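Local structure of RNA polymerase II subunit A C-terminal domain phosphatase SSU72 (Homo sapiens, 4H3K) at residues 125-139 / 152-164. The protein dephosphorylates phosphoserine and phosphothreonine in the C-terminal domain of RNA polymerase II and takes part in RNA processing, transcription termination and pre-mRNA polyadenylation. The protein carries 1 engineered substitution. Residues are numbered along the deposited sequence; the frame is centred on the assembly and turned at random.
Sequences FDLILTCEERVYDQV and QPVHVVNVDIQDN
A beta-alpha-beta unit of the mixed sheet brings Leu-127 to Thr-130 alongside His-155 to Asn-158, two parallel strands joined through the helix that starts at Glu-133. The ladder runs from His-155 N, bound to Asp-126 O, to Ile-161 N, which donates to Cys-131 O at 2.8 Å beyond the last bridge, Thr-130 with Asn-158. At the opposite end a water, not a direct backbone bond, links Phe-125 O to Pro-153 O and also accepts from Gln-152 NE2.

Val-156 lies on the face under the helix, between Tyr-136 and Val-139. Tyr-136 extends its CG opposite the backbone N (chi1 179°), which carries the ring down onto the strand: ring atom CD1 approaches Val-156 CG1 at 3.9 Å and Asn-158 CB at 3.5 Å, while Val-156 O sits at the ring edge. On this face too, Ile-128 CD1 meets Val-154 CG2 at 3.7 Å. On the other face of the sheet, Leu-129 CD2 packs on Val-157 CB (3.9 Å), the two side chains running the same way, and Leu-127 CD1 comes against Val-157 CG2.

Asn-158 is buried where strand 127-130 turns into the helix, its CB 3.4 Å from Thr-130 OG1 and its amide beside that hydroxyl and the Glu-132 backbone. A leucine here would probably leave Thr-130 OG1 and the backbone of Glu-132 facing hydrocarbon in place of a polar amide. Beside it, Asp-160 OD1 receives a weak bond from Glu-133 N (2.9 Å) in the first turn of the helix.

Glu-132, the N-cap residue, forms a salt bridge with Arg-38. Strand 27-32 flanks 127-130 and antiparallel strand 207-213 flanks 153-159, while helices 165-184 and 188-203 pack on the face bearing Leu-129 and Val-157.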
ATOM      1  N   PHE B 125      -1.507   6.374   5.057  1.00 29.09           N
ATOM      2  CA  PHE B 125      -2.930   6.699   4.982  1.00 26.62           C
ATOM      3  C   PHE B 125      -3.762   5.512   4.485  1.00 25.50           C
ATOM      4  O   PHE B 125      -3.242   4.557   3.896  1.00 24.88           O
ATOM      5  CB  PHE B 125      -3.111   7.909   4.056  1.00 26.34           C
ATOM      6  CG  PHE B 125      -2.293   9.077   4.482  1.00 25.30           C
ATOM      7  CD1 PHE B 125      -2.716   9.873   5.545  1.00 26.83           C
ATOM      8  CD2 PHE B 125      -1.063   9.319   3.909  1.00 23.71           C
ATOM      9  CE1 PHE B 125      -1.954  10.942   5.972  1.00 26.41           C
ATOM     10  CE2 PHE B 125      -0.265  10.385   4.360  1.00 26.75           C
ATOM     11  CZ  PHE B 125      -0.723  11.193   5.389  1.00 25.06           C
ATOM     12  N   ASP B 126      -5.048   5.588   4.754  1.00 25.31           N
ATOM     13  CA  ASP B 126      -6.024   4.675   4.183  1.00 25.45           C
ATOM     14  C   ASP B 126      -6.429   5.189   2.814  1.00 24.36           C
ATOM     15  O   ASP B 126      -6.687   4.407   1.893  1.00 24.56           O
ATOM     16  CB  ASP B 126      -7.276   4.635   5.073  1.00 25.99           C
ATOM     17  CG  ASP B 126      -6.975   4.096   6.485  1.00 29.38           C
ATOM     18  OD1 ASP B 126      -6.285   3.076   6.590  1.00 30.24           O
ATOM     19  OD2 ASP B 126      -7.458   4.677   7.466  1.00 31.59           O
ATOM     20  N   LEU B 127      -6.520   6.517   2.701  1.00 22.92           N
ATOM     21  CA  LEU B 127      -7.129   7.148   1.528  1.00 21.48           C
ATOM     22  C   LEU B 127      -6.428   8.444   1.229  1.00 20.34           C
ATOM     23  O   LEU B 127      -6.229   9.261   2.130  1.00 20.27           O
ATOM     24  CB  LEU B 127      -8.620   7.405   1.765  1.00 21.65           C
ATOM     25  CG  LEU B 127      -9.353   8.225   0.695  1.00 22.00           C
ATOM     26  CD1 LEU B 127      -9.345   7.448  -0.649  1.00 19.88           C
ATOM     27  CD2 LEU B 127     -10.780   8.557   1.140  1.00 21.55           C
ATOM     28  N   ILE B 128      -6.002   8.603  -0.027  1.00 18.75           N
ATOM     29  CA  ILE B 128      -5.358   9.840  -0.459  1.00 19.55           C
ATOM     30  C   ILE B 128      -6.257  10.447  -1.516  1.00 20.41           C
ATOM     31  O   ILE B 128      -6.542   9.806  -2.515  1.00 20.81           O
ATOM     32  CB  ILE B 128      -3.923   9.610  -1.021  1.00 19.04           C
ATOM     33  CG1 ILE B 128      -3.007   8.938   0.047  1.00 18.50           C
ATOM     34  CG2 ILE B 128      -3.359  10.938  -1.573  1.00 17.16           C
ATOM     35  CD1 ILE B 128      -1.597   8.403  -0.509  1.00 18.21           C
ATOM     36  N   LEU B 129      -6.689  11.684  -1.298  1.00 21.20           N
ATOM     37  CA  LEU B 129      -7.525  12.387  -2.251  1.00 21.76           C
ATOM     38  C   LEU B 129      -6.717  13.483  -2.903  1.00 21.98           C
ATOM     39  O   LEU B 129      -6.105  14.300  -2.201  1.00 23.15           O
ATOM     40  CB  LEU B 129      -8.705  13.001  -1.533  1.00 23.11           C
ATOM     41  CG  LEU B 129      -9.628  11.901  -0.982  1.00 26.62           C
ATOM     42  CD1 LEU B 129     -10.276  12.346   0.256  1.00 31.96           C
ATOM     43  CD2 LEU B 129     -10.676  11.601  -2.018  1.00 30.15           C
ATOM     44  N   THR B 130      -6.737  13.529  -4.234  1.00 20.97           N
ATOM     45  CA  THR B 130      -6.012  14.559  -4.963  1.00 21.26           C
ATOM     46  C   THR B 130      -7.014  15.484  -5.621  1.00 22.34           C
ATOM     47  O   THR B 130      -8.147  15.080  -5.901  1.00 21.98           O
ATOM     48  CB  THR B 130      -5.022  13.950  -5.999  1.00 21.96           C
ATOM     49  OG1 THR B 130      -5.748  13.211  -6.991  1.00 20.57           O
ATOM     50  CG2 THR B 130      -4.052  12.976  -5.292  1.00 22.28           C
ATOM     51  N   CYS B 131      -6.600  16.734  -5.873  1.00 22.78           N
ATOM     52  CA  CYS B 131      -7.517  17.784  -6.292  1.00 23.67           C
ATOM     53  C   CYS B 131      -7.421  18.142  -7.782  1.00 23.32           C
ATOM     54  O   CYS B 131      -8.090  19.051  -8.213  1.00 24.44           O
ATOM     55  CB  CYS B 131      -7.334  19.037  -5.412  1.00 23.78           C
ATOM     56  SG  CYS B 131      -7.589  18.678  -3.635  1.00 29.45           S
ATOM     57  N   GLU B 132      -6.581  17.427  -8.544  1.00 23.39           N
ATOM     58  CA  GLU B 132      -6.548  17.488  -9.995  1.00 23.64           C
ATOM     59  C   GLU B 132      -5.663  16.405 -10.559  1.00 23.73           C
ATOM     60  O   GLU B 132      -4.766  15.893  -9.879  1.00 20.97           O
ATOM     61  CB  GLU B 132      -6.118  18.870 -10.557  1.00 25.36           C
ATOM     62  CG  GLU B 132      -4.678  19.224 -10.350  1.00 26.55           C
ATOM     63  CD  GLU B 132      -4.334  20.548 -11.054  1.00 31.81           C
ATOM     64  OE1 GLU B 132      -4.619  21.600 -10.479  1.00 31.65           O
ATOM     65  OE2 GLU B 132      -3.837  20.511 -12.188  1.00 32.45           O
ATOM     66  N   GLU B 133      -5.931  16.037 -11.813  1.00 23.77           N
ATOM     67  CA  GLU B 133      -5.300  14.850 -12.377  1.00 25.00           C
ATOM     68  C   GLU B 133      -3.763  14.910 -12.400  1.00 24.93           C
ATOM     69  O   GLU B 133      -3.086  13.896 -12.188  1.00 23.21           O
ATOM     70  CB  GLU B 133      -5.865  14.571 -13.777  1.00 25.80           C
ATOM     71  CG  GLU B 133      -5.400  13.264 -14.311  1.00 27.85           C
ATOM     72  CD  GLU B 133      -5.970  12.951 -15.678  1.00 31.52           C
ATOM     73  OE1 GLU B 133      -6.888  13.661 -16.096  1.00 32.29           O
ATOM     74  OE2 GLU B 133      -5.499  11.997 -16.334  1.00 35.07           O
ATOM     75  N   ARG B 134      -3.208  16.095 -12.646  1.00 25.04           N
ATOM     76  CA  ARG B 134      -1.739  16.253 -12.612  1.00 25.76           C
ATOM     77  C   ARG B 134      -1.166  15.895 -11.222  1.00 23.87           C
ATOM     78  O   ARG B 134      -0.064  15.371 -11.114  1.00 22.76           O
ATOM     79  CB  ARG B 134      -1.387  17.720 -12.960  1.00 27.38           C
ATOM     80  CG  ARG B 134       0.098  18.063 -13.103  1.00 35.48           C
ATOM     81  CD  ARG B 134       0.381  19.583 -12.767  1.00 45.24           C
ATOM     82  NE  ARG B 134       0.350  19.816 -11.305  1.00 50.51           N
ATOM     83  CZ  ARG B 134       1.396  20.161 -10.545  1.00 52.72           C
ATOM     84  NH1 ARG B 134       2.596  20.392 -11.084  1.00 56.94           N
ATOM     85  NH2 ARG B 134       1.247  20.281  -9.235  1.00 51.07           N
ATOM     86  N   VAL B 135      -1.891  16.255 -10.169  1.00 21.65           N
ATOM     87  CA  VAL B 135      -1.473  15.990  -8.793  1.00 21.40           C
ATOM     88  C   VAL B 135      -1.617  14.479  -8.528  1.00 21.12           C
ATOM     89  O   VAL B 135      -0.725  13.854  -7.935  1.00 20.81           O
ATOM     90  CB  VAL B 135      -2.318  16.805  -7.789  1.00 19.85           C
ATOM     91  CG1 VAL B 135      -2.099  16.316  -6.357  1.00 20.91           C
ATOM     92  CG2 VAL B 135      -2.001  18.295  -7.916  1.00 20.72           C
ATOM     93  N   TYR B 136      -2.728  13.902  -8.995  1.00 20.61           N
ATOM     94  CA  TYR B 136      -2.931  12.427  -8.962  1.00 21.43           C
ATOM     95  C   TYR B 136      -1.719  11.696  -9.614  1.00 21.51           C
ATOM     96  O   TYR B 136      -1.166  10.743  -9.052  1.00 20.22           O
ATOM     97  CB  TYR B 136      -4.210  12.126  -9.718  1.00 20.90           C
ATOM     98  CG  TYR B 136      -4.633  10.675  -9.853  1.00 22.56           C
ATOM     99  CD1 TYR B 136      -5.424  10.067  -8.873  1.00 21.79           C
ATOM    100  CD2 TYR B 136      -4.286   9.932 -10.988  1.00 22.23           C
ATOM    101  CE1 TYR B 136      -5.877   8.747  -9.021  1.00 21.67           C
ATOM    102  CE2 TYR B 136      -4.745   8.612 -11.156  1.00 22.28           C
ATOM    103  CZ  TYR B 136      -5.521   8.031 -10.157  1.00 21.81           C
ATOM    104  OH  TYR B 136      -5.972   6.759 -10.328  1.00 19.30           O
ATOM    105  N   ASP B 137      -1.331  12.133 -10.810  1.00 22.64           N
ATOM    106  CA  ASP B 137      -0.182  11.525 -11.517  1.00 23.75           C
ATOM    107  C   ASP B 137       1.096  11.615 -10.677  1.00 23.20           C
ATOM    108  O   ASP B 137       1.881  10.678 -10.634  1.00 23.76           O
ATOM    109  CB  ASP B 137       0.078  12.200 -12.872  1.00 24.74           C
ATOM    110  CG  ASP B 137      -0.984  11.889 -13.883  1.00 28.24           C
ATOM    111  OD1 ASP B 137      -1.702  10.863 -13.731  1.00 26.80           O
ATOM    112  OD2 ASP B 137      -1.116  12.681 -14.834  1.00 26.97           O
ATOM    113  N   GLN B 138       1.292  12.736 -10.002  1.00 23.31           N
ATOM    114  CA  GLN B 138       2.505  12.951  -9.217  1.00 24.96           C
ATOM    115  C   GLN B 138       2.495  12.077  -7.969  1.00 23.90           C
ATOM    116  O   GLN B 138       3.517  11.468  -7.599  1.00 22.65           O
ATOM    117  CB  GLN B 138       2.663  14.446  -8.871  1.00 25.08           C
ATOM    118  CG  GLN B 138       3.103  15.257 -10.114  1.00 31.39           C
ATOM    119  CD  GLN B 138       3.186  16.760  -9.901  1.00 37.28           C
ATOM    120  OE1 GLN B 138       2.288  17.397  -9.320  1.00 39.38           O
ATOM    121  NE2 GLN B 138       4.272  17.342 -10.394  1.00 40.93           N
ATOM    122  N   VAL B 139       1.342  12.009  -7.320  1.00 22.13           N
ATOM    123  CA  VAL B 139       1.221  11.155  -6.151  1.00 22.90           C
ATOM    124  C   VAL B 139       1.502   9.697  -6.530  1.00 23.13           C
ATOM    125  O   VAL B 139       2.265   8.995  -5.859  1.00 23.59           O
ATOM    126  CB  VAL B 139      -0.214  11.239  -5.530  1.00 22.93           C
ATOM    127  CG1 VAL B 139      -0.465  10.029  -4.625  1.00 21.00           C
ATOM    128  CG2 VAL B 139      -0.383  12.588  -4.761  1.00 22.85           C
ATOM    129  N   GLN B 152       0.769  -3.301   2.135  1.00 25.95           N
ATOM    130  CA  GLN B 152      -0.511  -2.704   2.558  1.00 26.21           C
ATOM    131  C   GLN B 152      -0.965  -1.649   1.516  1.00 24.63           C
ATOM    132  O   GLN B 152      -0.201  -0.726   1.186  1.00 23.05           O
ATOM    133  CB  GLN B 152      -0.356  -2.054   3.946  1.00 27.47           C
ATOM    134  CG  GLN B 152      -1.506  -1.132   4.321  1.00 31.83           C
ATOM    135  CD  GLN B 152      -1.333  -0.479   5.704  1.00 38.73           C
ATOM    136  OE1 GLN B 152      -0.651  -1.021   6.582  1.00 42.47           O
ATOM    137  NE2 GLN B 152      -1.953   0.692   5.896  1.00 40.78           N
ATOM    138  N   PRO B 153      -2.203  -1.782   0.986  1.00 24.28           N
ATOM    139  CA  PRO B 153      -2.670  -0.851  -0.062  1.00 22.43           C
ATOM    140  C   PRO B 153      -3.097   0.488   0.477  1.00 22.13           C
ATOM    141  O   PRO B 153      -3.551   0.584   1.625  1.00 21.67           O
ATOM    142  CB  PRO B 153      -3.858  -1.572  -0.701  1.00 23.39           C
ATOM    143  CG  PRO B 153      -4.350  -2.526   0.385  1.00 25.09           C
ATOM    144  CD  PRO B 153      -3.071  -2.970   1.101  1.00 24.18           C
ATOM    145  N   VAL B 154      -2.874   1.527  -0.322  1.00 19.95           N
ATOM    146  CA  VAL B 154      -3.470   2.826  -0.072  1.00 19.88           C
ATOM    147  C   VAL B 154      -4.282   3.231  -1.315  1.00 19.23           C
ATOM    148  O   VAL B 154      -3.796   3.173  -2.439  1.00 19.69           O
ATOM    149  CB  VAL B 154      -2.448   3.938   0.420  1.00 20.03           C
ATOM    150  CG1 VAL B 154      -1.279   4.144  -0.563  1.00 20.63           C
ATOM    151  CG2 VAL B 154      -3.169   5.275   0.702  1.00 17.97           C
ATOM    152  N   HIS B 155      -5.542   3.588  -1.091  1.00 18.84           N
ATOM    153  CA  HIS B 155      -6.443   4.020  -2.156  1.00 19.55           C
ATOM    154  C   HIS B 155      -6.217   5.481  -2.472  1.00 19.56           C
ATOM    155  O   HIS B 155      -6.137   6.316  -1.555  1.00 20.64           O
ATOM    156  CB  HIS B 155      -7.898   3.727  -1.734  1.00 19.65           C
ATOM    157  CG  HIS B 155      -8.246   2.286  -1.896  1.00 19.04           C
ATOM    158  ND1 HIS B 155      -7.761   1.308  -1.055  1.00 21.11           N
ATOM    159  CD2 HIS B 155      -8.889   1.633  -2.899  1.00 15.92           C
ATOM    160  CE1 HIS B 155      -8.161   0.123  -1.484  1.00 18.04           C
ATOM    161  NE2 HIS B 155      -8.869   0.300  -2.590  1.00 22.43           N
ATOM    162  N   VAL B 156      -6.065   5.779  -3.765  1.00 18.68           N
ATOM    163  CA  VAL B 156      -5.827   7.129  -4.217  1.00 18.53           C
ATOM    164  C   VAL B 156      -6.989   7.502  -5.165  1.00 18.84           C
ATOM    165  O   VAL B 156      -7.263   6.795  -6.146  1.00 18.19           O
ATOM    166  CB  VAL B 156      -4.473   7.248  -4.977  1.00 18.10           C
ATOM    167  CG1 VAL B 156      -4.245   8.699  -5.404  1.00 19.20           C
ATOM    168  CG2 VAL B 156      -3.277   6.717  -4.122  1.00 17.59           C
ATOM    169  N   VAL B 157      -7.677   8.591  -4.842  1.00 19.63           N
ATOM    170  CA  VAL B 157      -8.847   9.019  -5.603  1.00 19.76           C
ATOM    171  C   VAL B 157      -8.630  10.461  -6.017  1.00 21.21           C
ATOM    172  O   VAL B 157      -8.225  11.305  -5.196  1.00 22.57           O
ATOM    173  CB  VAL B 157     -10.148   8.877  -4.795  1.00 19.34           C
ATOM    174  CG1 VAL B 157     -11.351   9.469  -5.547  1.00 17.49           C
ATOM    175  CG2 VAL B 157     -10.393   7.363  -4.414  1.00 18.30           C
ATOM    176  N   ASN B 158      -8.924  10.746  -7.282  1.00 21.94           N
ATOM    177  CA  ASN B 158      -8.883  12.123  -7.779  1.00 22.63           C
ATOM    178  C   ASN B 158     -10.251  12.729  -7.954  1.00 23.07           C
ATOM    179  O   ASN B 158     -11.161  12.039  -8.426  1.00 23.06           O
ATOM    180  CB  ASN B 158      -8.170  12.187  -9.134  1.00 21.47           C
ATOM    181  CG  ASN B 158      -7.938  13.602  -9.592  1.00 24.56           C
ATOM    182  OD1 ASN B 158      -7.190  14.366  -8.958  1.00 23.42           O
ATOM    183  ND2 ASN B 158      -8.602  13.981 -10.684  1.00 22.62           N
ATOM    184  N   VAL B 159     -10.380  14.019  -7.615  1.00 23.99           N
ATOM    185  CA  VAL B 159     -11.495  14.855  -8.114  1.00 27.24           C
ATOM    186  C   VAL B 159     -10.896  16.130  -8.679  1.00 27.04           C
ATOM    187  O   VAL B 159     -10.183  16.804  -7.967  1.00 26.37           O
ATOM    188  CB  VAL B 159     -12.410  15.467  -7.024  1.00 28.00           C
ATOM    189  CG1 VAL B 159     -13.814  15.822  -7.634  1.00 32.69           C
ATOM    190  CG2 VAL B 159     -12.460  14.701  -5.772  1.00 31.50           C
ATOM    191  N   ASP B 160     -11.204  16.477  -9.928  1.00 28.55           N
ATOM    192  CA  ASP B 160     -10.751  17.744 -10.477  1.00 28.74           C
ATOM    193  C   ASP B 160     -11.444  18.928  -9.802  1.00 27.95           C
ATOM    194  O   ASP B 160     -12.643  19.133  -9.947  1.00 28.19           O
ATOM    195  CB  ASP B 160     -10.908  17.816 -11.994  1.00 30.22           C
ATOM    196  CG  ASP B 160      -9.757  17.137 -12.747  1.00 33.62           C
ATOM    197  OD1 ASP B 160      -8.803  16.622 -12.134  1.00 29.45           O
ATOM    198  OD2 ASP B 160      -9.824  17.115 -13.985  1.00 40.32           O
ATOM    199  N   ILE B 161     -10.663  19.716  -9.063  1.00 26.68           N
ATOM    200  CA  ILE B 161     -11.187  20.925  -8.443  1.00 25.99           C
ATOM    201  C   ILE B 161     -10.417  22.140  -8.948  1.00 27.15           C
ATOM    202  O   ILE B 161      -9.187  22.186  -8.847  1.00 25.36           O
ATOM    203  CB  ILE B 161     -11.087  20.865  -6.900  1.00 24.83           C
ATOM    204  CG1 ILE B 161     -11.866  19.661  -6.332  1.00 23.75           C
ATOM    205  CG2 ILE B 161     -11.551  22.219  -6.274  1.00 24.64           C
ATOM    206  CD1 ILE B 161     -11.331  19.211  -4.905  1.00 23.23           C
ATOM    207  N   GLN B 162     -11.135  23.144  -9.448  1.00 29.58           N
ATOM    208  CA  GLN B 162     -10.483  24.369  -9.922  1.00 32.80           C
ATOM    209  C   GLN B 162      -9.830  25.126  -8.767  1.00 32.65           C
ATOM    210  O   GLN B 162     -10.369  25.197  -7.647  1.00 31.62           O
ATOM    211  CB  GLN B 162     -11.480  25.265 -10.660  1.00 34.46           C
ATOM    212  CG  GLN B 162     -11.897  24.695 -12.015  1.00 39.82           C
ATOM    213  CD  GLN B 162     -12.520  25.738 -12.943  1.00 50.03           C
ATOM    214  OE1 GLN B 162     -13.339  26.575 -12.514  1.00 53.35           O
ATOM    215  NE2 GLN B 162     -12.150  25.683 -14.230  1.00 52.07           N
ATOM    216  N   ASP B 163      -8.681  25.714  -9.054  1.00 33.21           N
ATOM    217  CA  ASP B 163      -7.933  26.395  -8.027  1.00 34.21           C
ATOM    218  C   ASP B 163      -8.423  27.844  -7.823  1.00 35.73           C
ATOM    219  O   ASP B 163      -7.749  28.796  -8.222  1.00 35.91           O
ATOM    220  CB  ASP B 163      -6.432  26.353  -8.325  1.00 34.33           C
ATOM    221  CG  ASP B 163      -5.599  26.829  -7.154  1.00 34.93           C
ATOM    222  OD1 ASP B 163      -6.155  27.352  -6.149  1.00 37.24           O
ATOM    223  OD2 ASP B 163      -4.375  26.708  -7.229  1.00 37.66           O
ATOM    224  N   ASN B 164      -9.603  28.003  -7.224  1.00 35.65           N
ATOM    225  CA  ASN B 164     -10.058  29.314  -6.726  1.00 36.74           C
ATOM    226  C   ASN B 164     -10.815  29.055  -5.425  1.00 36.66           C
ATOM    227  O   ASN B 164     -11.150  27.891  -5.144  1.00 34.56           O
ATOM    228  CB  ASN B 164     -10.923  30.049  -7.765  1.00 38.18           C
ATOM    229  CG  ASN B 164     -12.182  29.278  -8.135  1.00 40.52           C
ATOM    230  OD1 ASN B 164     -13.053  29.040  -7.295  1.00 42.42           O
ATOM    231  ND2 ASN B 164     -12.289  28.897  -9.404  1.00 44.21           N
TER
HETATM  232  O   HOH W   1      -3.294   1.888   3.865  1.00 30.04           O
HETATM  233  O   HOH W   2      -6.416   1.668   2.143  1.00 28.12           O